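Local coordinates for protein copper-transporting ATPase PAA1, chloroplastic (Arabidopsis thaliana, PDB 5LBD) that transports monovalent copper across the plastid envelope at the expense of ATP, the fragment here being its nucleotide-binding N-domain, at residues M60-G74 and A77-W91. The protein carries 2 engineered substitutions. Numbering follows the deposited sequence.
Sequences MKAEDGTFTEEPGSG and AIVNNKRVTVGTLEW
E63 N donates to I78 O over 2.7 Å, 159° at the hydrogen, and so ties the start of the type II turn E63-T66 to strand 77-79. T66 is modelled in two conformers; in one of them OG1 accepts the N-H of I78 at 3.1 Å and donates to E63 O, which also receives T66 N as the turn closes. The extended E63 side chain runs obliquely across I78, its carboxylate carbon CD 3.4 Å from I78 CG2, while A62 CB meets A77 CB at 3.7 Å.

At the other end S73 O takes the N-H of T88 at 2.9 Å, and T88, the N-cap of helix 89-94, accepts W91 N at OG1. One face of the W91 indole is covered by the S73-G74 backbone: G74 CA stands 3.5 Å from the centroid of the five-membered ring, a CH-pi contact just 7° off the normal. G74 and G87 form an antiparallel non-hydrogen-bonded pair with CA atoms 3.9 Å apart, a closeness that glycine permits. E70 brings its carboxylate to the indole edge, planes 77° apart, and its OE2 forms a salt bridge with R94; W91 NE1 bonds to A75 O.

S73 and G74 opposite E70 make a classic beta bulge in the hairpin of strands 68-70 and 74-79, at one margin of the antiparallel sheet of the nucleotide-binding N-domain. Strand 82-87 continues this sheet toward strand 115-120, and helix 26-37 packs against M60, V79, V84 and V86.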
HETATM    1  N   MSE A  60       4.911   9.561  -8.675  0.75 43.32           N
HETATM    2  CA  MSE A  60       3.987   8.632  -9.303  0.75 56.08           C
HETATM    3  C   MSE A  60       2.579   9.038  -8.950  0.75 38.82           C
HETATM    4  O   MSE A  60       2.315   9.387  -7.797  0.75 34.85           O
HETATM    5  CB  MSE A  60       4.215   7.211  -8.816  0.75 46.06           C
HETATM    6  CG  MSE A  60       5.641   6.732  -8.850  0.75 65.22           C
HETATM    7 SE   MSE A  60       5.697   5.030  -7.913  0.75 75.90          SE
HETATM    8  CE  MSE A  60       7.598   4.609  -8.057  0.75 68.98           C
ATOM      9  N   LYS A  61       1.671   8.980  -9.917  1.00 42.64           N
ATOM     10  CA  LYS A  61       0.280   9.311  -9.658  1.00 38.64           C
ATOM     11  C   LYS A  61      -0.636   8.192 -10.124  1.00 36.47           C
ATOM     12  O   LYS A  61      -0.360   7.488 -11.102  1.00 36.13           O
ATOM     13  CB  LYS A  61      -0.116  10.622 -10.356  1.00 46.22           C
ATOM     14  CG  LYS A  61      -0.081  11.848  -9.442  1.00 62.96           C
ATOM     15  CD  LYS A  61      -0.597  13.127 -10.137  1.00 59.69           C
ATOM     16  CE  LYS A  61       0.478  13.774 -11.017  1.00 73.89           C
ATOM     17  NZ  LYS A  61       0.214  15.227 -11.341  1.00 70.61           N
ATOM     18  N   ALA A  62      -1.734   8.042  -9.399  1.00 30.35           N
ATOM     19  CA  ALA A  62      -2.811   7.186  -9.837  1.00 30.03           C
ATOM     20  C   ALA A  62      -3.431   7.743 -11.113  1.00 31.73           C
ATOM     21  O   ALA A  62      -3.534   8.959 -11.301  1.00 33.60           O
ATOM     22  CB  ALA A  62      -3.866   7.067  -8.735  1.00 33.28           C
ATOM     23  N   GLU A  63      -3.870   6.841 -11.965  1.00 31.79           N
ATOM     24  CA  GLU A  63      -4.580   7.273 -13.173  1.00 33.83           C
ATOM     25  C   GLU A  63      -5.903   7.902 -12.772  1.00 33.44           C
ATOM     26  O   GLU A  63      -6.596   7.413 -11.933  1.00 31.21           O
ATOM     27  CB  GLU A  63      -4.812   6.166 -14.219  1.00 36.90           C
ATOM     28  CG  GLU A  63      -3.561   5.572 -14.787  1.00 44.75           C
ATOM     29  CD  GLU A  63      -3.821   4.484 -15.858  1.00 58.38           C
ATOM     30  OE1 GLU A  63      -2.862   4.047 -16.517  1.00 60.32           O
ATOM     31  OE2 GLU A  63      -4.995   4.062 -16.003  1.00 51.61           O
ATOM     32  N   ASP A  64      -6.273   8.967 -13.460  1.00 36.07           N
ATOM     33  CA  ASP A  64      -7.510   9.660 -13.138  1.00 50.09           C
ATOM     34  C   ASP A  64      -8.695   8.715 -13.225  1.00 36.17           C
ATOM     35  O   ASP A  64      -8.824   7.938 -14.178  1.00 35.58           O
ATOM     36  CB  ASP A  64      -7.715  10.837 -14.089  1.00 40.66           C
ATOM     37  CG  ASP A  64      -6.561  11.811 -14.064  1.00 63.37           C
ATOM     38  OD1 ASP A  64      -5.765  11.774 -13.098  1.00 75.41           O
ATOM     39  OD2 ASP A  64      -6.460  12.622 -15.012  1.00 79.37           O
ATOM     40  N   GLY A  65      -9.543   8.753 -12.205  1.00 33.65           N
ATOM     41  CA  GLY A  65     -10.756   7.976 -12.191  1.00 41.45           C
ATOM     42  C   GLY A  65     -10.614   6.508 -11.829  1.00 39.02           C
ATOM     43  O   GLY A  65     -11.617   5.791 -11.850  1.00 41.21           O
ATOM     44  N   THR A  66      -9.408   6.021 -11.505  0.70 28.44           N
ATOM     45  CA  THR A  66      -9.226   4.612 -11.188  0.70 26.37           C
ATOM     46  C   THR A  66      -9.240   4.315  -9.693  0.70 24.68           C
ATOM     47  O   THR A  66      -9.254   3.145  -9.319  0.70 23.28           O
ATOM     48  CB  THR A  66      -7.912   4.071 -11.771  0.70 26.66           C
ATOM     49  OG1 THR A  66      -6.796   4.687 -11.109  0.70 26.88           O
ATOM     50  CG2 THR A  66      -7.850   4.322 -13.273  0.70 28.74           C
ATOM     51  N   PHE A  67      -9.219   5.321  -8.829  1.00 25.06           N
ATOM     52  CA  PHE A  67      -9.254   5.063  -7.397  1.00 23.74           C
ATOM     53  C   PHE A  67     -10.597   4.473  -6.991  1.00 23.26           C
ATOM     54  O   PHE A  67     -11.647   5.012  -7.346  1.00 24.39           O
ATOM     55  CB  PHE A  67      -9.010   6.346  -6.607  1.00 25.36           C
ATOM     56  CG  PHE A  67      -9.137   6.146  -5.136  1.00 23.53           C
ATOM     57  CD1 PHE A  67      -8.076   5.674  -4.406  1.00 22.34           C
ATOM     58  CD2 PHE A  67     -10.345   6.381  -4.490  1.00 26.10           C
ATOM     59  CE1 PHE A  67      -8.178   5.464  -3.055  1.00 21.65           C
ATOM     60  CE2 PHE A  67     -10.460   6.155  -3.120  1.00 24.82           C
ATOM     61  CZ  PHE A  67      -9.382   5.688  -2.414  1.00 22.33           C
ATOM     62  N   THR A  68     -10.544   3.378  -6.252  1.00 21.25           N
ATOM     63  CA  THR A  68     -11.689   2.585  -5.852  1.00 25.31           C
ATOM     64  C   THR A  68     -11.429   2.106  -4.430  1.00 25.39           C
ATOM     65  O   THR A  68     -10.302   1.745  -4.091  1.00 22.15           O
ATOM     66  CB  THR A  68     -11.874   1.397  -6.832  1.00 29.86           C
ATOM     67  OG1 THR A  68     -11.861   1.860  -8.207  1.00 32.93           O
ATOM     68  CG2 THR A  68     -13.184   0.691  -6.564  1.00 47.60           C
ATOM     69  N   GLU A  69     -12.448   2.129  -3.585  1.00 23.50           N
ATOM     70  CA  GLU A  69     -12.239   1.754  -2.194  1.00 25.69           C
ATOM     71  C   GLU A  69     -13.473   1.039  -1.661  1.00 22.40           C
ATOM     72  O   GLU A  69     -14.592   1.371  -2.045  1.00 25.62           O
ATOM     73  CB  GLU A  69     -11.960   3.015  -1.385  1.00 29.91           C
ATOM     74  CG  GLU A  69     -11.671   2.809   0.054  1.00 40.87           C
ATOM     75  CD  GLU A  69     -11.467   4.129   0.768  1.00 50.59           C
ATOM     76  OE1 GLU A  69     -11.983   5.152   0.276  1.00 64.42           O
ATOM     77  OE2 GLU A  69     -10.783   4.140   1.813  1.00 75.73           O
ATOM     78  N   GLU A  70     -13.264   0.052  -0.800  1.00 22.05           N
ATOM     79  CA  GLU A  70     -14.352  -0.542  -0.022  1.00 23.21           C
ATOM     80  C   GLU A  70     -13.984  -0.315   1.436  1.00 20.69           C
ATOM     81  O   GLU A  70     -12.994  -0.912   1.906  1.00 17.26           O
ATOM     82  CB  GLU A  70     -14.491  -2.032  -0.344  1.00 23.47           C
ATOM     83  CG  GLU A  70     -14.980  -2.276  -1.764  1.00 44.31           C
ATOM     84  CD  GLU A  70     -15.108  -3.749  -2.146  1.00 47.11           C
ATOM     85  OE1 GLU A  70     -15.174  -4.615  -1.243  1.00 30.81           O
ATOM     86  OE2 GLU A  70     -15.160  -4.032  -3.368  1.00 33.71           O
ATOM     87  N   PRO A  71     -14.646   0.587   2.146  1.00 25.56           N
ATOM     88  CA  PRO A  71     -14.199   0.964   3.492  1.00 37.78           C
ATOM     89  C   PRO A  71     -14.051  -0.239   4.410  1.00 31.55           C
ATOM     90  O   PRO A  71     -14.893  -1.128   4.443  1.00 28.80           O
ATOM     91  CB  PRO A  71     -15.304   1.911   3.974  1.00 50.21           C
ATOM     92  CG  PRO A  71     -16.465   1.625   3.108  1.00 51.75           C
ATOM     93  CD  PRO A  71     -15.909   1.265   1.792  1.00 31.28           C
ATOM     94  N   GLY A  72     -12.925  -0.303   5.106  1.00 29.22           N
ATOM     95  CA  GLY A  72     -12.672  -1.407   6.004  1.00 32.95           C
ATOM     96  C   GLY A  72     -11.980  -2.589   5.366  1.00 24.60           C
ATOM     97  O   GLY A  72     -11.516  -3.487   6.085  1.00 28.44           O
ATOM     98  N   SER A  73     -11.917  -2.634   4.039  1.00 17.47           N
ATOM     99  CA  SER A  73     -11.229  -3.684   3.317  1.00 17.02           C
ATOM    100  C   SER A  73     -10.003  -3.175   2.580  1.00 17.00           C
ATOM    101  O   SER A  73      -8.917  -3.696   2.776  1.00 17.32           O
ATOM    102  CB  SER A  73     -12.181  -4.341   2.319  1.00 23.23           C
ATOM    103  OG  SER A  73     -13.265  -4.959   3.000  1.00 24.23           O
ATOM    104  N   GLY A  74     -10.130  -2.148   1.749  1.00 15.10           N
ATOM    105  CA  GLY A  74      -8.940  -1.580   1.136  1.00 14.14           C
ATOM    106  C   GLY A  74      -9.291  -0.635   0.012  1.00 15.30           C
ATOM    107  O   GLY A  74     -10.454  -0.301  -0.226  1.00 15.55           O
ATOM    108  N   ALA A  77      -5.859   1.491  -7.083  1.00 16.70           N
ATOM    109  CA  ALA A  77      -5.804   2.436  -8.187  1.00 15.76           C
ATOM    110  C   ALA A  77      -4.791   1.889  -9.170  1.00 16.76           C
ATOM    111  O   ALA A  77      -4.037   0.964  -8.862  1.00 20.44           O
ATOM    112  CB  ALA A  77      -5.445   3.856  -7.705  1.00 19.70           C
ATOM    113  N   ILE A  78      -4.777   2.449 -10.358  1.00 16.53           N
ATOM    114  CA  ILE A  78      -3.729   2.154 -11.317  1.00 18.40           C
ATOM    115  C   ILE A  78      -2.649   3.197 -11.125  1.00 19.07           C
ATOM    116  O   ILE A  78      -2.901   4.395 -11.244  1.00 23.00           O
ATOM    117  CB  ILE A  78      -4.250   2.162 -12.751  1.00 20.66           C
ATOM    118  CG1 ILE A  78      -5.409   1.178 -12.887  1.00 22.90           C
ATOM    119  CG2 ILE A  78      -3.138   1.846 -13.757  1.00 25.67           C
ATOM    120  CD1 ILE A  78      -5.046  -0.239 -12.627  1.00 32.05           C
ATOM    121  N   VAL A  79      -1.431   2.735 -10.874  1.00 20.11           N
ATOM    122  CA  VAL A  79      -0.290   3.626 -10.711  1.00 21.68           C
ATOM    123  C   VAL A  79       0.766   3.187 -11.701  1.00 24.62           C
ATOM    124  O   VAL A  79       1.214   2.038 -11.652  1.00 26.69           O
ATOM    125  CB  VAL A  79       0.243   3.587  -9.275  1.00 22.01           C
ATOM    126  CG1 VAL A  79       1.398   4.562  -9.100  1.00 21.76           C
ATOM    127  CG2 VAL A  79      -0.848   3.894  -8.317  1.00 20.31           C
ATOM    128  N   ASN A  80       1.138   4.089 -12.606  1.00 29.88           N
ATOM    129  CA  ASN A  80       2.095   3.789 -13.660  1.00 31.36           C
ATOM    130  C   ASN A  80       1.831   2.410 -14.248  1.00 42.66           C
ATOM    131  O   ASN A  80       2.704   1.547 -14.300  1.00 31.06           O
ATOM    132  CB  ASN A  80       3.522   3.903 -13.135  1.00 31.49           C
ATOM    133  CG  ASN A  80       3.910   5.347 -12.789  1.00 51.64           C
ATOM    134  OD1 ASN A  80       3.230   6.303 -13.181  1.00 50.38           O
ATOM    135  ND2 ASN A  80       5.018   5.507 -12.062  1.00 50.78           N
ATOM    136  N   ASN A  81       0.585   2.201 -14.672  1.00 33.09           N
ATOM    137  CA  ASN A  81       0.158   1.011 -15.391  1.00 27.41           C
ATOM    138  C   ASN A  81       0.144  -0.249 -14.535  1.00 27.53           C
ATOM    139  O   ASN A  81       0.075  -1.361 -15.074  1.00 38.37           O
ATOM    140  CB  ASN A  81       1.014   0.771 -16.631  1.00 31.30           C
ATOM    141  CG  ASN A  81       0.792   1.814 -17.684  1.00 43.19           C
ATOM    142  OD1 ASN A  81       1.729   2.453 -18.154  1.00 60.21           O
ATOM    143  ND2 ASN A  81      -0.465   1.994 -18.069  1.00 48.18           N
ATOM    144  N   LYS A  82       0.194  -0.118 -13.215  1.00 25.79           N
ATOM    145  CA  LYS A  82       0.116  -1.266 -12.329  1.00 28.21           C
ATOM    146  C   LYS A  82      -1.125  -1.163 -11.468  1.00 21.91           C
ATOM    147  O   LYS A  82      -1.468  -0.077 -11.002  1.00 22.14           O
ATOM    148  CB  LYS A  82       1.366  -1.358 -11.438  1.00 29.61           C
ATOM    149  CG  LYS A  82       2.625  -1.635 -12.212  1.00 30.49           C
ATOM    150  CD  LYS A  82       3.841  -1.452 -11.326  1.00 34.91           C
ATOM    151  CE  LYS A  82       4.240   0.014 -11.207  1.00 43.00           C
ATOM    152  NZ  LYS A  82       4.697   0.551 -12.514  1.00 49.61           N
ATOM    153  N   ARG A  83      -1.769  -2.309 -11.191  1.00 22.52           N
ATOM    154  CA  ARG A  83      -2.886  -2.343 -10.250  1.00 19.12           C
ATOM    155  C   ARG A  83      -2.329  -2.456  -8.837  1.00 20.62           C
ATOM    156  O   ARG A  83      -1.840  -3.518  -8.441  1.00 25.59           O
ATOM    157  CB  ARG A  83      -3.812  -3.524 -10.534  1.00 22.57           C
ATOM    158  CG  ARG A  83      -4.227  -3.665 -11.985  1.00 29.57           C
ATOM    159  CD  ARG A  83      -5.292  -4.792 -12.204  1.00 41.34           C
ATOM    160  NE  ARG A  83      -4.798  -6.148 -11.915  1.00 29.87           N
ATOM    161  CZ  ARG A  83      -4.907  -6.751 -10.731  1.00 32.06           C
ATOM    162  NH1 ARG A  83      -5.502  -6.134  -9.703  1.00 29.35           N
ATOM    163  NH2 ARG A  83      -4.417  -7.981 -10.579  1.00 27.03           N
ATOM    164  N   VAL A  84      -2.425  -1.379  -8.068  1.00 18.74           N
ATOM    165  CA  VAL A  84      -1.804  -1.293  -6.751  1.00 16.18           C
ATOM    166  C   VAL A  84      -2.923  -1.333  -5.723  1.00 16.97           C
ATOM    167  O   VAL A  84      -3.812  -0.480  -5.748  1.00 16.31           O
ATOM    168  CB  VAL A  84      -0.949  -0.030  -6.591  1.00 16.27           C
ATOM    169  CG1 VAL A  84      -0.393   0.043  -5.183  1.00 17.07           C
ATOM    170  CG2 VAL A  84       0.174  -0.023  -7.592  1.00 19.19           C
ATOM    171  N   THR A  85      -2.885  -2.317  -4.828  1.00 14.03           N
ATOM    172  CA  THR A  85      -3.877  -2.467  -3.779  1.00 13.00           C
ATOM    173  C   THR A  85      -3.236  -2.160  -2.438  1.00 16.69           C
ATOM    174  O   THR A  85      -2.073  -2.474  -2.198  1.00 16.71           O
ATOM    175  CB  THR A  85      -4.458  -3.871  -3.729  1.00 15.51           C
ATOM    176  OG1 THR A  85      -3.383  -4.810  -3.650  1.00 17.93           O
ATOM    177  CG2 THR A  85      -5.271  -4.117  -4.969  1.00 21.41           C
ATOM    178  N   VAL A  86      -4.026  -1.575  -1.546  1.00 15.74           N
ATOM    179  CA  VAL A  86      -3.619  -1.221  -0.202  1.00 12.72           C
ATOM    180  C   VAL A  86      -4.752  -1.631   0.724  1.00 16.02           C
ATOM    181  O   VAL A  86      -5.842  -1.048   0.655  1.00 15.10           O
ATOM    182  CB  VAL A  86      -3.344   0.269  -0.051  1.00 15.00           C
ATOM    183  CG1 VAL A  86      -2.874   0.550   1.302  1.00 17.15           C
ATOM    184  CG2 VAL A  86      -2.330   0.755  -1.095  1.00 16.63           C
ATOM    185  N   GLY A  87      -4.526  -2.625   1.572  1.00 13.16           N
ATOM    186  CA  GLY A  87      -5.601  -3.031   2.460  1.00 15.28           C
ATOM    187  C   GLY A  87      -5.334  -4.312   3.197  1.00 15.71           C
ATOM    188  O   GLY A  87      -4.184  -4.659   3.476  1.00 14.90           O
ATOM    189  N   THR A  88      -6.420  -4.973   3.592  1.00 14.27           N
ATOM    190  CA  THR A  88      -6.272  -6.223   4.305  1.00 12.64           C
ATOM    191  C   THR A  88      -5.647  -7.287   3.406  1.00 14.59           C
ATOM    192  O   THR A  88      -5.655  -7.197   2.178  1.00 15.59           O
ATOM    193  CB  THR A  88      -7.626  -6.773   4.776  1.00 17.22           C
ATOM    194  OG1 THR A  88      -8.418  -7.083   3.634  1.00 18.12           O
ATOM    195  CG2 THR A  88      -8.356  -5.788   5.647  1.00 17.93           C
ATOM    196  N   LEU A  89      -5.168  -8.346   4.048  1.00 16.69           N
ATOM    197  CA  LEU A  89      -4.654  -9.480   3.293  1.00 17.38           C
ATOM    198  C   LEU A  89      -5.735 -10.064   2.387  1.00 21.35           C
ATOM    199  O   LEU A  89      -5.467 -10.400   1.227  1.00 18.31           O
ATOM    200  CB  LEU A  89      -4.120 -10.525   4.258  1.00 19.39           C
ATOM    201  CG  LEU A  89      -3.509 -11.779   3.625  1.00 23.34           C
ATOM    202  CD1 LEU A  89      -2.347 -11.383   2.712  1.00 26.42           C
ATOM    203  CD2 LEU A  89      -3.068 -12.767   4.665  1.00 32.06           C
ATOM    204  N   GLU A  90      -6.973 -10.141   2.887  1.00 20.48           N
ATOM    205  CA  GLU A  90      -8.080 -10.651   2.075  1.00 20.02           C
ATOM    206  C   GLU A  90      -8.295  -9.787   0.851  1.00 16.31           C
ATOM    207  O   GLU A  90      -8.546 -10.307  -0.244  1.00 19.63           O
ATOM    208  CB  GLU A  90      -9.381 -10.719   2.885  1.00 23.09           C
ATOM    209  CG  GLU A  90      -9.281 -11.464   4.204  1.00 39.80           C
ATOM    210  CD  GLU A  90      -8.986 -10.508   5.389  1.00 60.77           C
ATOM    211  OE1 GLU A  90      -7.790 -10.253   5.680  1.00 27.66           O
ATOM    212  OE2 GLU A  90      -9.950  -9.987   6.017  1.00 60.77           O
ATOM    213  N   TRP A  91      -8.205  -8.461   1.019  1.00 16.29           N
ATOM    214  CA  TRP A  91      -8.413  -7.521  -0.081  1.00 14.44           C
ATOM    215  C   TRP A  91      -7.372  -7.699  -1.171  1.00 14.54           C
ATOM    216  O   TRP A  91      -7.695  -7.764  -2.360  1.00 16.53           O
ATOM    217  CB  TRP A  91      -8.368  -6.094   0.474  1.00 16.26           C
ATOM    218  CG  TRP A  91      -8.358  -4.986  -0.476  1.00 13.48           C
ATOM    219  CD1 TRP A  91      -7.286  -4.231  -0.850  1.00 16.17           C
ATOM    220  CD2 TRP A  91      -9.495  -4.439  -1.150  1.00 16.62           C
ATOM    221  NE1 TRP A  91      -7.688  -3.262  -1.729  1.00 15.76           N
ATOM    222  CE2 TRP A  91      -9.046  -3.365  -1.925  1.00 15.83           C
ATOM    223  CE3 TRP A  91     -10.848  -4.767  -1.172  1.00 17.10           C
ATOM    224  CZ2 TRP A  91      -9.906  -2.593  -2.709  1.00 18.43           C
ATOM    225  CZ3 TRP A  91     -11.714  -4.001  -1.957  1.00 19.28           C
ATOM    226  CH2 TRP A  91     -11.241  -2.940  -2.725  1.00 16.21           C
TER